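Local coordinates for galacto-N-biose/lacto-N-biose I transporter substrate-binding protein (Bifidobacterium longum, PDB 2Z8F) that binds galacto-N-biose, lacto-N-biose and related oligosaccharides such as lacto-N-tetraose, probably delivering its sugars to an ABC importer, at residues A372-T377 with D390-A395; M171-D176 with A379-G384. All coordinates share one frame; numbering follows the deposited sequence.

Interaction 1. Residues A372-T377 with D390-A395; sequences AKMNET and DIFSDA. With NA (sodium ion), chain H; BGC (beta-D-glucopyranose), chain C.
T377 and D394 meet at their polar ends, the hydroxyl OG1 of T377 giving its proton to D394 OD2 over 2.6 Å. The bond uses the anti lone pair of OD2, the one turned away from OD1, which leaves the D394 carboxylate able to clasp a sodium ion with both oxygens, OD2 at 2.2 Å. OD2 is therefore gripped twice, by metal and hydroxyl, and two waters also lie against the ion. The methyl CG2 of T377, anti to the backbone N, runs to the backbone of the other helix and stops 3.5 Å from I391 N. A valine here would keep the methyl packing but would probably strip D394 OD2 of the hydroxyl on its anti side, leaving the sodium-bound carboxylate without its tie to helix 367-380. K373 passes D394 with its aliphatic part, while its NZ turns within its own helix to form a salt bridge with E376 OE1. Deeper in the interface, M374 can be followed outward from CB, which touches I391 CG2. M374 CG lies 3.8 Å from A395 CB, and SD stays beside the same methyl. A bend at the last torsion (chi3 69°) then swings M374 CE back onto I391 CG2, at 3.6 Å, where it also approaches the F392 ring obliquely. F392 continues this apolar layer toward helices 178-187 and 207-221. On the sugar side of helix 367-380, A372 CA comes within 3.4 Å of O5 of the bound glucose, and N375 borders the same sugar. Segments 372-377 and 390-395 run roughly antiparallel, their axes 8.6 Å apart at closest approach and at 149°, as a helical hairpin near the C-terminus of this solute-binding protein, one arm of which lines the glycan pocket.

Interaction 2. Residues M171-D176 with A379-G384; sequences MSYQPD and AKATDG. With GAL (beta-D-galactopyranose), chain B.
The carbonyl oxygen of A379, a residue that packs on P175, is held twice by T382: T382 OG1 donates to A379 O over 2.9 Å, tilted only 18° from the carbonyl plane, and T382 N adds a weak bond. This grip fixes the T382 side chain. With OG1 set between the backbone N and the carbonyl carbon (chi1 69°), T382 CG2 is turned toward Y173 and meets the ring at its edge, near the ring plane, 3.7 Å from Y173 CE2. T382 CG2 also lies 4.1 Å from P175 CG. Farther along the ring, Y173 OH sits 3.4 Å from A381 CB, an apolar neighbour; the hydroxyl's polar partner is the carbonyl of A378, one residue ahead of 379-384. The tyrosine thus ties the end region of helix 367-380 to the loop between helices 153-165 and 178-187, within one lobe of the bilobal solute-binding-protein fold, whose cleft holds the glycan. P175 packs its ring against the backbone of A379, P175 CB 3.8 Å from A379 CA. One residue on, the chain reaches the sugar: D176 O lies 3.8 Å from C5 of a bound galactose, while the D176 carboxylate takes the backbone N-H of R230 on OD1 and that of W231 on OD2. Earlier in the loop, Q174 NE2 donates to S172 OG over 2.8 Å, close to its own amide plane.

Interactions 1 and 2 have centres 12 Å apart, on the same side of the chain's centre, and share helix 367-380. Their segments alternate along the chain: 171-176 comes first, then 372-377, 379-384 and 390-395, so a loop from the middle of the sequence docks onto its C-terminal helices. The two contacts touch directly. N375 ND2 makes a weak hydrogen bond to D176 O, and I391 CD1 lies 3.6 Å from Y173 OH. Each also contributes to the glycan pocket, A372 and N375 from interaction 1 and D176 from interaction 2, so helix 367-380, packed against helix 389-405 and this loop, lines the sugar site together with the loop.

Interaction 1. Residues A372-T377 with D390-A395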
ATOM      1  N   ALA A 372       8.262   8.852  -7.515  1.00 17.54           N
ATOM      2  CA  ALA A 372       9.647   8.702  -7.967  1.00 17.58           C
ATOM      3  C   ALA A 372      10.522   9.843  -7.435  1.00 17.93           C
ATOM      4  O   ALA A 372      11.603   9.604  -6.871  1.00 18.00           O
ATOM      5  CB  ALA A 372       9.704   8.621  -9.492  1.00 18.32           C
ATOM      6  N   LYS A 373      10.025  11.075  -7.559  1.00 17.97           N
ATOM      7  CA  LYS A 373      10.765  12.265  -7.095  1.00 18.27           C
ATOM      8  C   LYS A 373      10.898  12.247  -5.584  1.00 17.75           C
ATOM      9  O   LYS A 373      11.961  12.553  -5.048  1.00 17.29           O
ATOM     10  CB  LYS A 373      10.074  13.571  -7.525  1.00 18.38           C
ATOM     11  CG  LYS A 373      10.931  14.806  -7.189  1.00 20.75           C
ATOM     12  CD  LYS A 373      12.097  14.844  -8.161  1.00 25.63           C
ATOM     13  CE  LYS A 373      13.202  15.728  -7.708  1.00 31.44           C
ATOM     14  NZ  LYS A 373      14.224  15.695  -8.794  1.00 32.25           N
ATOM     15  N   MET A 374       9.809  11.884  -4.890  1.00 17.16           N
ATOM     16  CA  MET A 374       9.845  11.770  -3.435  1.00 16.59           C
ATOM     17  C   MET A 374      10.924  10.817  -2.939  1.00 17.08           C
ATOM     18  O   MET A 374      11.658  11.137  -2.013  1.00 16.25           O
ATOM     19  CB  MET A 374       8.456  11.393  -2.870  1.00 17.03           C
ATOM     20  CG  MET A 374       7.427  12.544  -2.990  1.00 15.37           C
ATOM     21  SD  MET A 374       5.835  11.987  -2.317  1.00 17.40           S
ATOM     22  CE  MET A 374       6.182  11.874  -0.625  1.00 15.48           C
ATOM     23  N   ASN A 375      11.050   9.665  -3.600  1.00 16.88           N
ATOM     24  CA  ASN A 375      12.069   8.692  -3.234  1.00 17.46           C
ATOM     25  C   ASN A 375      13.494   9.218  -3.478  1.00 17.14           C
ATOM     26  O   ASN A 375      14.376   9.021  -2.652  1.00 18.31           O
ATOM     27  CB  ASN A 375      11.880   7.424  -4.053  1.00 16.29           C
ATOM     28  CG  ASN A 375      10.723   6.546  -3.551  1.00 20.22           C
ATOM     29  OD1 ASN A 375       9.893   6.959  -2.719  1.00 18.89           O
ATOM     30  ND2 ASN A 375      10.701   5.300  -4.038  1.00 23.35           N
ATOM     31  N   GLU A 376      13.701   9.862  -4.611  1.00 18.06           N
ATOM     32  CA  GLU A 376      14.997  10.439  -4.942  1.00 19.24           C
ATOM     33  C   GLU A 376      15.394  11.477  -3.904  1.00 19.70           C
ATOM     34  O   GLU A 376      16.500  11.464  -3.372  1.00 20.24           O
ATOM     35  CB  GLU A 376      14.899  11.086  -6.298  1.00 20.60           C
ATOM     36  CG  GLU A 376      16.229  11.617  -6.833  1.00 24.72           C
ATOM     37  CD  GLU A 376      16.023  12.336  -8.132  1.00 28.96           C
ATOM     38  OE1 GLU A 376      15.683  13.529  -8.106  1.00 30.92           O
ATOM     39  OE2 GLU A 376      16.203  11.708  -9.191  1.00 33.21           O
ATOM     40  N   THR A 377      14.476  12.387  -3.599  1.00 18.49           N
ATOM     41  CA  THR A 377      14.768  13.409  -2.609  1.00 17.54           C
ATOM     42  C   THR A 377      14.918  12.833  -1.187  1.00 17.68           C
ATOM     43  O   THR A 377      15.795  13.271  -0.429  1.00 17.71           O
ATOM     44  CB  THR A 377      13.732  14.548  -2.731  1.00 17.28           C
ATOM     45  OG1 THR A 377      13.777  15.053  -4.076  1.00 19.02           O
ATOM     46  CG2 THR A 377      13.999  15.667  -1.725  1.00 17.75           C
ATOM     47  N   ASP A 390      12.256  18.764   2.039  1.00 17.63           N
ATOM     48  CA  ASP A 390      12.433  18.932   0.605  1.00 17.76           C
ATOM     49  C   ASP A 390      11.682  17.873  -0.190  1.00 17.13           C
ATOM     50  O   ASP A 390      11.354  18.095  -1.359  1.00 17.12           O
ATOM     51  CB  ASP A 390      13.920  18.868   0.269  1.00 18.45           C
ATOM     52  CG  ASP A 390      14.711  19.955   0.943  1.00 23.96           C
ATOM     53  OD1 ASP A 390      14.068  20.950   1.393  1.00 27.49           O
ATOM     54  OD2 ASP A 390      15.955  19.815   1.048  1.00 30.22           O
ATOM     55  N   ILE A 391      11.437  16.716   0.433  1.00 15.97           N
ATOM     56  CA  ILE A 391      10.573  15.696  -0.170  1.00 16.27           C
ATOM     57  C   ILE A 391       9.268  16.345  -0.624  1.00 15.96           C
ATOM     58  O   ILE A 391       8.802  16.118  -1.721  1.00 15.99           O
ATOM     59  CB  ILE A 391      10.242  14.554   0.842  1.00 15.73           C
ATOM     60  CG1 ILE A 391      11.492  13.722   1.155  1.00 15.76           C
ATOM     61  CG2 ILE A 391       9.134  13.651   0.296  1.00 17.55           C
ATOM     62  CD1 ILE A 391      11.333  12.788   2.379  1.00 14.93           C
ATOM     63  N   PHE A 392       8.685  17.162   0.252  1.00 16.18           N
ATOM     64  CA  PHE A 392       7.368  17.735  -0.002  1.00 16.81           C
ATOM     65  C   PHE A 392       7.356  18.952  -0.896  1.00 17.19           C
ATOM     66  O   PHE A 392       6.453  19.116  -1.705  1.00 17.77           O
ATOM     67  CB  PHE A 392       6.692  18.058   1.329  1.00 16.65           C
ATOM     68  CG  PHE A 392       6.547  16.843   2.212  1.00 14.83           C
ATOM     69  CD1 PHE A 392       5.594  15.860   1.901  1.00 16.24           C
ATOM     70  CD2 PHE A 392       7.382  16.666   3.317  1.00 15.65           C
ATOM     71  CE1 PHE A 392       5.475  14.690   2.716  1.00 13.79           C
ATOM     72  CE2 PHE A 392       7.244  15.518   4.132  1.00 18.52           C
ATOM     73  CZ  PHE A 392       6.297  14.540   3.803  1.00 14.91           C
ATOM     74  N   SER A 393       8.405  19.771  -0.807  1.00 17.41           N
ATOM     75  CA  SER A 393       8.522  20.877  -1.753  1.00 19.03           C
ATOM     76  C   SER A 393       8.809  20.353  -3.158  1.00 17.45           C
ATOM     77  O   SER A 393       8.253  20.847  -4.133  1.00 19.69           O
ATOM     78  CB  SER A 393       9.559  21.905  -1.288  1.00 20.09           C
ATOM     79  OG  SER A 393      10.821  21.320  -1.129  1.00 25.92           O
ATOM     80  N   ASP A 394       9.633  19.315  -3.273  1.00 16.65           N
ATOM     81  CA  ASP A 394       9.812  18.707  -4.580  1.00 16.27           C
ATOM     82  C   ASP A 394       8.571  18.009  -5.127  1.00 15.85           C
ATOM     83  O   ASP A 394       8.281  18.093  -6.325  1.00 16.06           O
ATOM     84  CB  ASP A 394      10.960  17.699  -4.540  1.00 14.68           C
ATOM     85  CG  ASP A 394      12.323  18.354  -4.362  1.00 18.45           C
ATOM     86  OD1 ASP A 394      12.423  19.601  -4.232  1.00 17.72           O
ATOM     87  OD2 ASP A 394      13.358  17.616  -4.368  1.00 18.07           O
ATOM     88  N   ALA A 395       7.848  17.305  -4.249  1.00 15.74           N
ATOM     89  CA  ALA A 395       6.588  16.710  -4.642  1.00 15.89           C
ATOM     90  C   ALA A 395       5.631  17.775  -5.235  1.00 16.02           C
ATOM     91  O   ALA A 395       4.928  17.510  -6.208  1.00 15.22           O
ATOM     92  CB  ALA A 395       5.936  15.982  -3.452  1.00 15.81           C
TER
HETATM   93 NA    NA H  18      14.767  19.258  -4.001  1.00 14.12          NA
HETATM   94  C2  BGC C   1      11.930   4.006  -8.216  1.00 30.46           C
HETATM   95  C3  BGC C   1      11.065   2.889  -7.631  1.00 29.88           C
HETATM   96  C4  BGC C   1       9.734   3.424  -7.046  1.00 26.98           C
HETATM   97  C5  BGC C   1       9.082   4.379  -8.059  1.00 27.80           C
HETATM   98  C6  BGC C   1       7.783   5.052  -7.601  1.00 27.20           C
HETATM   99  C1  BGC C   1      11.117   4.876  -9.153  1.00 28.66           C
HETATM  100  O1  BGC C   1      11.961   5.923  -9.575  1.00 29.58           O
HETATM  101  O2  BGC C   1      13.029   3.463  -8.933  1.00 31.31           O
HETATM  102  O3  BGC C   1      11.839   2.244  -6.644  1.00 33.65           O
HETATM  103  O4  BGC C   1       8.832   2.351  -6.798  1.00 23.46           O
HETATM  104  O5  BGC C   1       9.991   5.403  -8.451  1.00 26.92           O
HETATM  105  O6  BGC C   1       7.090   5.487  -8.766  1.00 28.96           O
HETATM  106  O   HOH W   1      14.757  18.989  -2.196  1.00 32.69           O
HETATM  107  O   HOH W   2      16.324  18.124  -4.059  1.00 34.42           O

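Interaction 2. Residues M171-D176 with A379-G384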
ATOM      1  N   MET A 171      12.378   3.310  15.023  1.00 17.65           N
ATOM      2  CA  MET A 171      11.829   3.790  13.765  1.00 18.30           C
ATOM      3  C   MET A 171      12.758   3.432  12.610  1.00 18.34           C
ATOM      4  O   MET A 171      13.983   3.322  12.782  1.00 19.05           O
ATOM      5  CB  MET A 171      11.582   5.318  13.842  1.00 18.25           C
ATOM      6  CG  MET A 171      10.777   5.932  12.682  1.00 20.35           C
ATOM      7  SD  MET A 171       9.245   5.076  12.244  1.00 20.10           S
ATOM      8  CE  MET A 171       8.316   5.293  13.728  1.00 19.74           C
ATOM      9  N   SER A 172      12.164   3.198  11.451  1.00 18.08           N
ATOM     10  CA  SER A 172      12.916   3.176  10.202  1.00 18.80           C
ATOM     11  C   SER A 172      12.525   4.347   9.311  1.00 18.88           C
ATOM     12  O   SER A 172      11.372   4.815   9.339  1.00 19.73           O
ATOM     13  CB  SER A 172      12.743   1.858   9.459  1.00 19.45           C
ATOM     14  OG  SER A 172      11.449   1.766   8.859  1.00 20.53           O
ATOM     15  N   TYR A 173      13.508   4.862   8.588  1.00 18.37           N
ATOM     16  CA  TYR A 173      13.296   5.820   7.517  1.00 18.15           C
ATOM     17  C   TYR A 173      13.570   5.066   6.227  1.00 18.67           C
ATOM     18  O   TYR A 173      14.698   4.589   6.038  1.00 18.96           O
ATOM     19  CB  TYR A 173      14.290   6.969   7.676  1.00 18.79           C
ATOM     20  CG  TYR A 173      14.254   8.022   6.603  1.00 18.23           C
ATOM     21  CD1 TYR A 173      13.246   8.982   6.581  1.00 19.69           C
ATOM     22  CD2 TYR A 173      15.257   8.098   5.623  1.00 19.50           C
ATOM     23  CE1 TYR A 173      13.226   9.973   5.601  1.00 18.18           C
ATOM     24  CE2 TYR A 173      15.251   9.106   4.647  1.00 18.71           C
ATOM     25  CZ  TYR A 173      14.222  10.044   4.645  1.00 19.77           C
ATOM     26  OH  TYR A 173      14.182  11.057   3.695  1.00 17.81           O
ATOM     27  N   GLN A 174      12.563   4.978   5.359  1.00 18.16           N
ATOM     28  CA  GLN A 174      12.618   4.119   4.183  1.00 18.76           C
ATOM     29  C   GLN A 174      12.611   4.978   2.918  1.00 19.11           C
ATOM     30  O   GLN A 174      11.544   5.261   2.340  1.00 18.45           O
ATOM     31  CB  GLN A 174      11.433   3.143   4.205  1.00 18.18           C
ATOM     32  CG  GLN A 174      11.466   2.208   5.402  1.00 18.05           C
ATOM     33  CD  GLN A 174      10.254   1.332   5.510  1.00 15.76           C
ATOM     34  OE1 GLN A 174       9.520   1.158   4.544  1.00 17.94           O
ATOM     35  NE2 GLN A 174      10.037   0.769   6.692  1.00 20.05           N
ATOM     36  N   PRO A 175      13.809   5.369   2.440  1.00 19.74           N
ATOM     37  CA  PRO A 175      13.814   6.279   1.304  1.00 19.62           C
ATOM     38  C   PRO A 175      13.179   5.716   0.037  1.00 19.53           C
ATOM     39  O   PRO A 175      12.652   6.489  -0.758  1.00 20.19           O
ATOM     40  CB  PRO A 175      15.313   6.589   1.091  1.00 19.93           C
ATOM     41  CG  PRO A 175      16.041   5.540   1.816  1.00 20.95           C
ATOM     42  CD  PRO A 175      15.171   4.999   2.886  1.00 19.01           C
ATOM     43  N   ASP A 176      13.234   4.392  -0.161  1.00 19.24           N
ATOM     44  CA  ASP A 176      12.619   3.736  -1.323  1.00 19.58           C
ATOM     45  C   ASP A 176      11.092   3.554  -1.196  1.00 19.03           C
ATOM     46  O   ASP A 176      10.456   2.990  -2.088  1.00 20.23           O
ATOM     47  CB  ASP A 176      13.265   2.364  -1.612  1.00 19.70           C
ATOM     48  CG  ASP A 176      13.203   1.394  -0.428  1.00 22.40           C
ATOM     49  OD1 ASP A 176      12.986   1.818   0.725  1.00 20.49           O
ATOM     50  OD2 ASP A 176      13.395   0.164  -0.638  1.00 21.51           O
ATOM     51  N   ALA A 379      16.149  10.021  -0.371  1.00 19.46           N
ATOM     52  CA  ALA A 379      17.471   9.433  -0.234  1.00 21.43           C
ATOM     53  C   ALA A 379      18.568  10.452   0.128  1.00 22.49           C
ATOM     54  O   ALA A 379      19.566  10.090   0.761  1.00 23.92           O
ATOM     55  CB  ALA A 379      17.842   8.700  -1.518  1.00 21.14           C
ATOM     56  N   LYS A 380      18.380  11.709  -0.275  1.00 24.17           N
ATOM     57  CA  LYS A 380      19.337  12.788   0.031  1.00 25.58           C
ATOM     58  C   LYS A 380      19.399  13.071   1.539  1.00 26.48           C
ATOM     59  O   LYS A 380      20.440  13.502   2.053  1.00 25.41           O
ATOM     60  CB  LYS A 380      18.985  14.066  -0.758  1.00 26.21           C
ATOM     61  CG  LYS A 380      19.205  14.036  -2.291  1.00 27.86           C
ATOM     62  CD  LYS A 380      19.622  12.651  -2.786  1.00 32.97           C
ATOM     63  CE  LYS A 380      19.353  12.426  -4.279  1.00 35.10           C
ATOM     64  NZ  LYS A 380      19.011  10.988  -4.533  1.00 28.25           N
ATOM     65  N   ALA A 381      18.307  12.787   2.259  1.00 26.95           N
ATOM     66  CA  ALA A 381      18.253  13.084   3.699  1.00 28.92           C
ATOM     67  C   ALA A 381      19.054  12.111   4.565  1.00 29.93           C
ATOM     68  O   ALA A 381      19.396  12.429   5.708  1.00 31.11           O
ATOM     69  CB  ALA A 381      16.786  13.190   4.191  1.00 28.15           C
ATOM     70  N   THR A 382      19.390  10.950   4.012  1.00 30.80           N
ATOM     71  CA  THR A 382      20.024   9.876   4.785  1.00 32.35           C
ATOM     72  C   THR A 382      21.460  10.195   5.208  1.00 33.24           C
ATOM     73  O   THR A 382      21.925   9.701   6.242  1.00 34.13           O
ATOM     74  CB  THR A 382      20.014   8.529   4.035  1.00 32.17           C
ATOM     75  OG1 THR A 382      20.892   8.607   2.914  1.00 33.93           O
ATOM     76  CG2 THR A 382      18.618   8.196   3.535  1.00 31.84           C
ATOM     77  N   ASP A 383      22.153  11.006   4.409  1.00 33.69           N
ATOM     78  CA  ASP A 383      23.525  11.429   4.745  1.00 34.53           C
ATOM     79  C   ASP A 383      23.600  12.917   5.080  1.00 34.35           C
ATOM     80  O   ASP A 383      24.691  13.496   5.166  1.00 35.00           O
ATOM     81  CB  ASP A 383      24.494  11.082   3.610  1.00 34.94           C
ATOM     82  CG  ASP A 383      24.210  11.846   2.326  1.00 36.54           C
ATOM     83  OD1 ASP A 383      23.393  12.795   2.333  1.00 35.35           O
ATOM     84  OD2 ASP A 383      24.814  11.494   1.287  1.00 40.06           O
ATOM     85  N   GLY A 384      22.434  13.534   5.244  1.00 33.48           N
ATOM     86  CA  GLY A 384      22.348  14.931   5.609  1.00 32.57           C
ATOM     87  C   GLY A 384      22.624  15.895   4.468  1.00 31.55           C
ATOM     88  O   GLY A 384      22.746  17.093   4.708  1.00 33.10           O
TER
HETATM   89  C1  GAL B   2       8.925   1.738  -5.516  1.00 22.12           C
HETATM   90  C2  GAL B   2       7.599   0.972  -5.373  1.00 19.52           C
HETATM   91  C3  GAL B   2       7.596  -0.035  -4.230  1.00 17.69           C
HETATM   92  C4  GAL B   2       8.855  -0.908  -4.266  1.00 20.80           C
HETATM   93  C5  GAL B   2      10.096  -0.016  -4.364  1.00 22.18           C
HETATM   94  C6  GAL B   2      11.385  -0.821  -4.511  1.00 24.46           C
HETATM   95  O2  GAL B   2       6.584   1.925  -5.186  1.00 21.11           O
HETATM   96  O3  GAL B   2       6.367  -0.739  -4.418  1.00 18.45           O
HETATM   97  O4  GAL B   2       8.763  -1.675  -5.439  1.00 22.10           O
HETATM   98  O5  GAL B   2       9.996   0.823  -5.488  1.00 22.28           O
HETATM   99  O6  GAL B   2      12.462   0.118  -4.601  1.00 26.92           O